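Local coordinates for protein putative HAD-hydrolase YfnB (Bacillus subtilis, PDB 3ED5) that is a putative hydrolase of the haloacid dehalogenase-like superfamily, YjjG family, and may act as a 5'-nucleotidase, at residues K5-T17 with I171-D184. Residues are numbered along the deposited sequence; the frame is centred on the assembly and turned at random.
Sequences KRYRTLLFDVDDT and IPQFSAEHTLIIGD
Strands 9-12 and 179-183 run parallel, T9 paired with T179 through F12 with I182, as neighbours in the central sheet of the Rossmann-like HAD fold. Backbone bonds alternate across them: L180 N to T9 O, L11 N to L180 O (2.8 Å), I182 N to L11 O and D13 N to I182 O. At the N-terminal end H178 O accepts from both R8 N and T9 N.

The apolar side chains split between the two faces of the sheet. Beside L10, L180 CB packs over one face of the Y7 ring and K5 CD over the other, both toward the rim; Y7 OH bonds to D199 and Y218. I182 CD1 sits over the centre of the F12 ring, 4.0 Å from its centroid. On the other face L11 CG meets T179 CG2 at 3.8 Å, and L11 CD2 touches I171 CD1.

Polar side chains close the N-terminal end. With chi1 at -59°, the H178 ring swings beside its own backbone N, where ND1 donates in the ring plane to R6 O (3.1 Å, 169°) and one face takes the R8 guanidinium, planes 27° apart. A lysine in place of H178 would probably leave R8 without its flat partner and R6 O without this in-plane donor. K5 NZ bonds to E177 O (2.7 Å) and also pairs with D199.

At the C-terminal ends, in the D13 conformer given here, T17 OG1 donates to the anti lone pair of D13 OD2 (2.6 Å), and D13 OD1 pairs with K158; T17 OG1 also weakly accepts from D184 N. In that conformer three acceptors, D13 OD2, D184 OD1 (3.0 Å from it) and D15 O, converge without a hydrogen bond among them. D13 is the nucleophile by similarity, and the cluster is consistent with the magnesium site of HAD phosphatases, where the ion would be held by oxygens placed like these.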
ATOM      1  N   LYS A   5      17.423  21.815   1.044  1.00 47.68           N
ATOM      2  CA  LYS A   5      16.807  20.679   1.756  1.00 47.36           C
ATOM      3  C   LYS A   5      17.375  19.298   1.334  1.00 46.13           C
ATOM      4  O   LYS A   5      17.420  18.967   0.140  1.00 46.90           O
ATOM      5  CB  LYS A   5      15.275  20.751   1.537  1.00 47.70           C
ATOM      6  CG  LYS A   5      14.474  19.448   1.639  1.00 48.92           C
ATOM      7  CD  LYS A   5      13.631  19.346   2.924  1.00 51.07           C
ATOM      8  CE  LYS A   5      12.235  19.993   2.787  1.00 50.39           C
ATOM      9  NZ  LYS A   5      11.135  19.401   3.689  1.00 45.70           N
ATOM     10  N   ARG A   6      17.858  18.521   2.306  1.00 44.38           N
ATOM     11  CA  ARG A   6      18.259  17.128   2.104  0.50 42.87           C
ATOM     12  C   ARG A   6      17.389  16.228   2.992  1.00 41.73           C
ATOM     13  O   ARG A   6      17.508  16.308   4.249  1.00 42.01           O
ATOM     14  CB  ARG A   6      19.735  16.959   2.485  0.50 43.40           C
ATOM     15  CG  ARG A   6      20.730  17.080   1.328  0.50 44.14           C
ATOM     16  CD  ARG A   6      20.883  15.714   0.674  0.50 44.76           C
ATOM     17  NE  ARG A   6      21.913  15.643  -0.360  0.50 44.54           N
ATOM     18  CZ  ARG A   6      21.860  16.291  -1.517  0.50 44.29           C
ATOM     19  NH1 ARG A   6      20.853  17.114  -1.775  0.50 43.21           N
ATOM     20  NH2 ARG A   6      22.843  16.152  -2.396  0.50 45.72           N
ATOM     21  N   TYR A   7      16.557  15.370   2.395  1.00 37.30           N
ATOM     22  CA  TYR A   7      15.793  14.440   3.214  1.00 33.89           C
ATOM     23  C   TYR A   7      16.734  13.436   3.818  1.00 33.24           C
ATOM     24  O   TYR A   7      17.762  13.099   3.219  1.00 33.45           O
ATOM     25  CB  TYR A   7      14.739  13.672   2.393  1.00 33.26           C
ATOM     26  CG  TYR A   7      13.698  14.577   1.819  1.00 32.85           C
ATOM     27  CD1 TYR A   7      12.642  15.048   2.608  1.00 30.39           C
ATOM     28  CD2 TYR A   7      13.789  14.995   0.475  1.00 34.20           C
ATOM     29  CE1 TYR A   7      11.689  15.933   2.074  1.00 30.92           C
ATOM     30  CE2 TYR A   7      12.834  15.864  -0.082  1.00 32.64           C
ATOM     31  CZ  TYR A   7      11.791  16.311   0.714  1.00 31.30           C
ATOM     32  OH  TYR A   7      10.841  17.134   0.162  1.00 32.69           O
ATOM     33  N   ARG A   8      16.370  12.937   4.991  1.00 32.98           N
ATOM     34  CA  ARG A   8      17.157  11.889   5.637  1.00 33.86           C
ATOM     35  C   ARG A   8      16.388  10.584   5.771  1.00 33.28           C
ATOM     36  O   ARG A   8      17.000   9.515   5.804  1.00 34.02           O
ATOM     37  CB  ARG A   8      17.600  12.353   7.017  1.00 34.61           C
ATOM     38  CG  ARG A   8      18.649  13.459   6.928  1.00 40.34           C
ATOM     39  CD  ARG A   8      19.394  13.632   8.239  1.00 47.28           C
ATOM     40  NE  ARG A   8      18.540  14.194   9.288  1.00 51.46           N
ATOM     41  CZ  ARG A   8      18.394  15.497   9.510  1.00 51.43           C
ATOM     42  NH1 ARG A   8      19.028  16.382   8.740  1.00 52.78           N
ATOM     43  NH2 ARG A   8      17.618  15.913  10.503  1.00 50.67           N
ATOM     44  N   THR A   9      15.060  10.690   5.837  1.00 31.20           N
ATOM     45  CA  THR A   9      14.199   9.587   6.225  1.00 31.15           C
ATOM     46  C   THR A   9      13.134   9.452   5.148  1.00 29.80           C
ATOM     47  O   THR A   9      12.414  10.426   4.889  1.00 30.00           O
ATOM     48  CB  THR A   9      13.522   9.923   7.554  1.00 31.51           C
ATOM     49  OG1 THR A   9      14.535  10.245   8.525  1.00 34.57           O
ATOM     50  CG2 THR A   9      12.667   8.736   8.065  1.00 31.07           C
ATOM     51  N   LEU A  10      13.017   8.256   4.557  1.00 29.96           N
ATOM     52  CA  LEU A  10      11.995   8.002   3.515  1.00 30.09           C
ATOM     53  C   LEU A  10      11.013   6.957   4.032  1.00 28.99           C
ATOM     54  O   LEU A  10      11.438   5.884   4.495  1.00 31.06           O
ATOM     55  CB  LEU A  10      12.625   7.520   2.182  1.00 29.04           C
ATOM     56  CG  LEU A  10      13.796   8.418   1.723  1.00 30.60           C
ATOM     57  CD1 LEU A  10      14.447   7.836   0.462  1.00 31.91           C
ATOM     58  CD2 LEU A  10      13.341   9.870   1.490  1.00 29.27           C
ATOM     59  N   LEU A  11       9.721   7.282   3.984  1.00 29.76           N
ATOM     60  CA  LEU A  11       8.681   6.356   4.379  1.00 29.26           C
ATOM     61  C   LEU A  11       7.975   5.867   3.107  1.00 30.16           C
ATOM     62  O   LEU A  11       7.420   6.669   2.355  1.00 30.59           O
ATOM     63  CB  LEU A  11       7.653   7.041   5.290  1.00 29.99           C
ATOM     64  CG  LEU A  11       8.205   7.907   6.458  1.00 30.27           C
ATOM     65  CD1 LEU A  11       7.027   8.472   7.262  1.00 29.60           C
ATOM     66  CD2 LEU A  11       9.128   7.114   7.388  1.00 30.75           C
ATOM     67  N   PHE A  12       8.027   4.564   2.884  1.00 31.10           N
ATOM     68  CA  PHE A  12       7.442   4.015   1.662  1.00 30.83           C
ATOM     69  C   PHE A  12       6.200   3.212   2.001  1.00 31.04           C
ATOM     70  O   PHE A  12       6.216   2.334   2.854  1.00 30.94           O
ATOM     71  CB  PHE A  12       8.434   3.052   0.976  1.00 31.47           C
ATOM     72  CG  PHE A  12       9.451   3.724   0.114  1.00 32.52           C
ATOM     73  CD1 PHE A  12       9.213   3.979  -1.235  1.00 31.78           C
ATOM     74  CD2 PHE A  12      10.693   4.087   0.657  1.00 31.31           C
ATOM     75  CE1 PHE A  12      10.191   4.639  -2.030  1.00 32.15           C
ATOM     76  CE2 PHE A  12      11.681   4.712  -0.134  1.00 33.70           C
ATOM     77  CZ  PHE A  12      11.431   4.989  -1.462  1.00 33.71           C
ATOM     78  N   ASP A  13       5.134   3.500   1.270  1.00 31.54           N
ATOM     79  CA  ASP A  13       4.004   2.590   1.156  0.50 31.53           C
ATOM     80  C   ASP A  13       4.472   1.329   0.397  1.00 31.56           C
ATOM     81  O   ASP A  13       5.481   1.355  -0.311  1.00 31.40           O
ATOM     82  CB  ASP A  13       2.877   3.318   0.408  0.50 31.65           C
ATOM     83  CG  ASP A  13       1.700   2.411   0.094  0.50 31.99           C
ATOM     84  OD1 ASP A  13       0.981   1.976   1.029  0.50 30.47           O
ATOM     85  OD2 ASP A  13       1.508   2.163  -1.100  0.50 34.33           O
ATOM     86  N   VAL A  14       3.729   0.218   0.524  1.00 31.31           N
ATOM     87  CA  VAL A  14       4.115  -1.045  -0.134  1.00 31.63           C
ATOM     88  C   VAL A  14       3.352  -1.210  -1.453  1.00 30.84           C
ATOM     89  O   VAL A  14       3.934  -1.248  -2.556  1.00 31.21           O
ATOM     90  CB  VAL A  14       3.836  -2.282   0.789  1.00 30.99           C
ATOM     91  CG1 VAL A  14       4.198  -3.606   0.075  1.00 30.66           C
ATOM     92  CG2 VAL A  14       4.716  -2.203   2.079  1.00 30.34           C
ATOM     93  N   ASP A  15       2.044  -1.344  -1.318  1.00 31.69           N
ATOM     94  CA  ASP A  15       1.245  -1.843  -2.456  1.00 31.16           C
ATOM     95  C   ASP A  15       1.047  -0.801  -3.547  1.00 31.56           C
ATOM     96  O   ASP A  15       0.531   0.292  -3.304  1.00 33.07           O
ATOM     97  CB  ASP A  15      -0.094  -2.407  -1.959  1.00 31.62           C
ATOM     98  CG  ASP A  15       0.108  -3.663  -1.154  1.00 33.59           C
ATOM     99  OD1 ASP A  15       1.044  -4.412  -1.494  1.00 33.71           O
ATOM    100  OD2 ASP A  15      -0.659  -3.902  -0.205  1.00 35.28           O
ATOM    101  N   ASP A  16       1.466  -1.190  -4.738  1.00 32.23           N
ATOM    102  CA  ASP A  16       1.460  -0.350  -5.940  1.00 33.15           C
ATOM    103  C   ASP A  16       2.343   0.872  -5.762  1.00 32.80           C
ATOM    104  O   ASP A  16       2.200   1.845  -6.490  1.00 34.26           O
ATOM    105  CB  ASP A  16       0.034   0.024  -6.358  1.00 33.58           C
ATOM    106  CG  ASP A  16      -0.752  -1.197  -6.772  1.00 34.39           C
ATOM    107  OD1 ASP A  16      -0.153  -2.082  -7.431  1.00 34.59           O
ATOM    108  OD2 ASP A  16      -1.945  -1.233  -6.440  1.00 38.91           O
ATOM    109  N   THR A  17       3.301   0.777  -4.829  1.00 33.78           N
ATOM    110  CA  THR A  17       4.344   1.801  -4.671  1.00 33.33           C
ATOM    111  C   THR A  17       5.678   1.130  -4.982  1.00 32.95           C
ATOM    112  O   THR A  17       6.353   1.540  -5.923  1.00 32.68           O
ATOM    113  CB  THR A  17       4.311   2.417  -3.256  1.00 33.41           C
ATOM    114  OG1 THR A  17       3.031   3.039  -3.051  1.00 34.45           O
ATOM    115  CG2 THR A  17       5.412   3.511  -3.097  1.00 33.93           C
ATOM    116  N   ILE A 171      11.027   6.441  15.346  1.00 35.15           N
ATOM    117  CA  ILE A 171      12.159   6.718  14.437  1.00 33.54           C
ATOM    118  C   ILE A 171      13.144   7.577  15.227  1.00 35.01           C
ATOM    119  O   ILE A 171      12.773   8.664  15.629  1.00 34.14           O
ATOM    120  CB  ILE A 171      11.716   7.469  13.170  1.00 33.01           C
ATOM    121  CG1 ILE A 171      10.736   6.598  12.322  1.00 32.04           C
ATOM    122  CG2 ILE A 171      12.922   7.870  12.310  1.00 32.08           C
ATOM    123  CD1 ILE A 171      10.116   7.386  11.131  1.00 31.60           C
ATOM    124  N   PRO A 172      14.367   7.069  15.468  1.00 36.40           N
ATOM    125  CA  PRO A 172      15.361   7.784  16.297  1.00 37.75           C
ATOM    126  C   PRO A 172      15.699   9.130  15.651  1.00 38.01           C
ATOM    127  O   PRO A 172      15.922   9.175  14.435  1.00 38.63           O
ATOM    128  CB  PRO A 172      16.571   6.845  16.256  1.00 38.31           C
ATOM    129  CG  PRO A 172      16.025   5.505  15.805  1.00 39.70           C
ATOM    130  CD  PRO A 172      14.950   5.854  14.863  1.00 36.95           C
ATOM    131  N   GLN A 173      15.684  10.209  16.452  1.00 38.42           N
ATOM    132  CA  GLN A 173      16.002  11.557  15.956  0.50 38.29           C
ATOM    133  C   GLN A 173      15.079  11.995  14.808  1.00 37.90           C
ATOM    134  O   GLN A 173      15.510  12.670  13.859  1.00 37.44           O
ATOM    135  CB  GLN A 173      17.473  11.637  15.514  0.50 38.75           C
ATOM    136  CG  GLN A 173      18.484  11.368  16.628  0.50 40.54           C
ATOM    137  CD  GLN A 173      18.699  12.569  17.516  0.50 42.01           C
ATOM    138  OE1 GLN A 173      17.939  12.803  18.453  0.50 43.71           O
ATOM    139  NE2 GLN A 173      19.744  13.336  17.231  0.50 43.70           N
ATOM    140  N   PHE A 174      13.809  11.607  14.889  1.00 36.69           N
ATOM    141  CA  PHE A 174      12.837  11.942  13.842  1.00 36.74           C
ATOM    142  C   PHE A 174      12.732  13.453  13.628  1.00 36.00           C
ATOM    143  O   PHE A 174      12.537  14.193  14.595  1.00 35.19           O
ATOM    144  CB  PHE A 174      11.435  11.416  14.198  1.00 36.21           C
ATOM    145  CG  PHE A 174      10.373  11.892  13.238  1.00 37.98           C
ATOM    146  CD1 PHE A 174       9.512  12.929  13.590  1.00 38.63           C
ATOM    147  CD2 PHE A 174      10.300  11.364  11.961  1.00 36.67           C
ATOM    148  CE1 PHE A 174       8.566  13.403  12.681  1.00 39.14           C
ATOM    149  CE2 PHE A 174       9.377  11.847  11.055  1.00 37.29           C
ATOM    150  CZ  PHE A 174       8.503  12.867  11.430  1.00 36.78           C
ATOM    151  N   SER A 175      12.848  13.887  12.373  1.00 34.27           N
ATOM    152  CA  SER A 175      12.559  15.265  11.979  1.00 34.73           C
ATOM    153  C   SER A 175      11.594  15.262  10.793  1.00 34.78           C
ATOM    154  O   SER A 175      11.952  14.781   9.724  1.00 34.30           O
ATOM    155  CB  SER A 175      13.869  15.976  11.591  1.00 35.70           C
ATOM    156  OG  SER A 175      13.629  17.168  10.853  1.00 37.82           O
ATOM    157  N   ALA A 176      10.402  15.831  10.975  1.00 33.65           N
ATOM    158  CA  ALA A 176       9.420  15.933   9.877  1.00 33.14           C
ATOM    159  C   ALA A 176       9.993  16.656   8.657  1.00 33.58           C
ATOM    160  O   ALA A 176       9.807  16.203   7.531  1.00 34.09           O
ATOM    161  CB  ALA A 176       8.144  16.625  10.343  1.00 32.56           C
ATOM    162  N   GLU A 177      10.736  17.745   8.897  1.00 32.69           N
ATOM    163  CA  GLU A 177      11.281  18.566   7.816  1.00 33.66           C
ATOM    164  C   GLU A 177      12.208  17.776   6.878  1.00 32.78           C
ATOM    165  O   GLU A 177      12.380  18.145   5.715  1.00 33.55           O
ATOM    166  CB  GLU A 177      12.049  19.737   8.431  1.00 34.48           C
ATOM    167  CG  GLU A 177      12.600  20.688   7.433  1.00 38.83           C
ATOM    168  CD  GLU A 177      13.453  21.748   8.086  1.00 45.80           C
ATOM    169  OE1 GLU A 177      13.336  21.943   9.313  1.00 50.07           O
ATOM    170  OE2 GLU A 177      14.245  22.384   7.360  1.00 51.01           O
ATOM    171  N   HIS A 178      12.801  16.700   7.384  1.00 32.52           N
ATOM    172  CA  HIS A 178      13.754  15.887   6.618  1.00 32.34           C
ATOM    173  C   HIS A 178      13.208  14.520   6.280  1.00 31.91           C
ATOM    174  O   HIS A 178      13.977  13.576   6.048  1.00 32.51           O
ATOM    175  CB  HIS A 178      15.044  15.745   7.411  1.00 32.55           C
ATOM    176  CG  HIS A 178      15.676  17.062   7.709  1.00 35.33           C
ATOM    177  ND1 HIS A 178      16.512  17.700   6.818  1.00 39.42           N
ATOM    178  CD2 HIS A 178      15.551  17.888   8.776  1.00 36.03           C
ATOM    179  CE1 HIS A 178      16.902  18.855   7.337  1.00 37.60           C
ATOM    180  NE2 HIS A 178      16.323  18.996   8.518  1.00 38.45           N
ATOM    181  N   THR A 179      11.883  14.422   6.278  1.00 31.98           N
ATOM    182  CA  THR A 179      11.208  13.179   5.983  1.00 31.64           C
ATOM    183  C   THR A 179      10.283  13.312   4.771  1.00 31.85           C
ATOM    184  O   THR A 179       9.560  14.304   4.637  1.00 32.81           O
ATOM    185  CB  THR A 179      10.380  12.723   7.205  1.00 31.25           C
ATOM    186  OG1 THR A 179      11.236  12.585   8.334  1.00 31.07           O
ATOM    187  CG2 THR A 179       9.638  11.372   6.937  1.00 31.18           C
ATOM    188  N   LEU A 180      10.279  12.285   3.916  1.00 31.51           N
ATOM    189  CA  LEU A 180       9.403  12.243   2.752  1.00 30.69           C
ATOM    190  C   LEU A 180       8.582  10.964   2.824  1.00 30.28           C
ATOM    191  O   LEU A 180       9.152   9.876   3.067  1.00 30.16           O
ATOM    192  CB  LEU A 180      10.257  12.228   1.464  1.00 30.05           C
ATOM    193  CG  LEU A 180       9.435  12.173   0.143  1.00 30.96           C
ATOM    194  CD1 LEU A 180       8.625  13.464  -0.091  1.00 30.28           C
ATOM    195  CD2 LEU A 180      10.409  11.958  -1.036  1.00 32.29           C
ATOM    196  N   ILE A 181       7.273  11.052   2.557  1.00 30.12           N
ATOM    197  CA  ILE A 181       6.498   9.831   2.371  1.00 30.58           C
ATOM    198  C   ILE A 181       6.204   9.643   0.869  1.00 30.23           C
ATOM    199  O   ILE A 181       5.818  10.594   0.186  1.00 30.86           O
ATOM    200  CB  ILE A 181       5.192   9.787   3.206  1.00 30.94           C
ATOM    201  CG1 ILE A 181       4.425   8.466   2.928  1.00 31.12           C
ATOM    202  CG2 ILE A 181       4.301  11.031   2.948  1.00 30.79           C
ATOM    203  CD1 ILE A 181       3.213   8.222   3.929  1.00 30.92           C
ATOM    204  N   ILE A 182       6.399   8.418   0.388  1.00 30.93           N
ATOM    205  CA  ILE A 182       6.198   8.075  -1.027  1.00 30.67           C
ATOM    206  C   ILE A 182       5.134   6.987  -1.105  1.00 31.46           C
ATOM    207  O   ILE A 182       5.270   5.928  -0.486  1.00 31.58           O
ATOM    208  CB  ILE A 182       7.508   7.497  -1.624  1.00 30.44           C
ATOM    209  CG1 ILE A 182       8.693   8.467  -1.447  1.00 32.28           C
ATOM    210  CG2 ILE A 182       7.310   7.162  -3.144  1.00 32.25           C
ATOM    211  CD1 ILE A 182       9.562   8.180  -0.210  1.00 35.01           C
ATOM    212  N   GLY A 183       4.073   7.245  -1.847  1.00 30.75           N
ATOM    213  CA  GLY A 183       3.009   6.231  -1.984  1.00 32.00           C
ATOM    214  C   GLY A 183       2.056   6.561  -3.100  1.00 32.54           C
ATOM    215  O   GLY A 183       2.060   7.686  -3.656  1.00 32.23           O
ATOM    216  N   ASP A 184       1.217   5.571  -3.430  1.00 32.28           N
ATOM    217  CA  ASP A 184       0.307   5.712  -4.572  1.00 33.63           C
ATOM    218  C   ASP A 184      -1.100   6.153  -4.182  1.00 33.89           C
ATOM    219  O   ASP A 184      -1.896   6.527  -5.061  1.00 33.81           O
ATOM    220  CB  ASP A 184       0.186   4.358  -5.277  1.00 33.76           C
ATOM    221  CG  ASP A 184      -0.584   3.374  -4.457  1.00 37.17           C
ATOM    222  OD1 ASP A 184      -0.242   3.180  -3.272  1.00 39.23           O
ATOM    223  OD2 ASP A 184      -1.536   2.785  -4.989  1.00 38.97           O
TER
HETATM  224  O   HOH W   1      13.522  12.032  10.427  1.00 45.23           O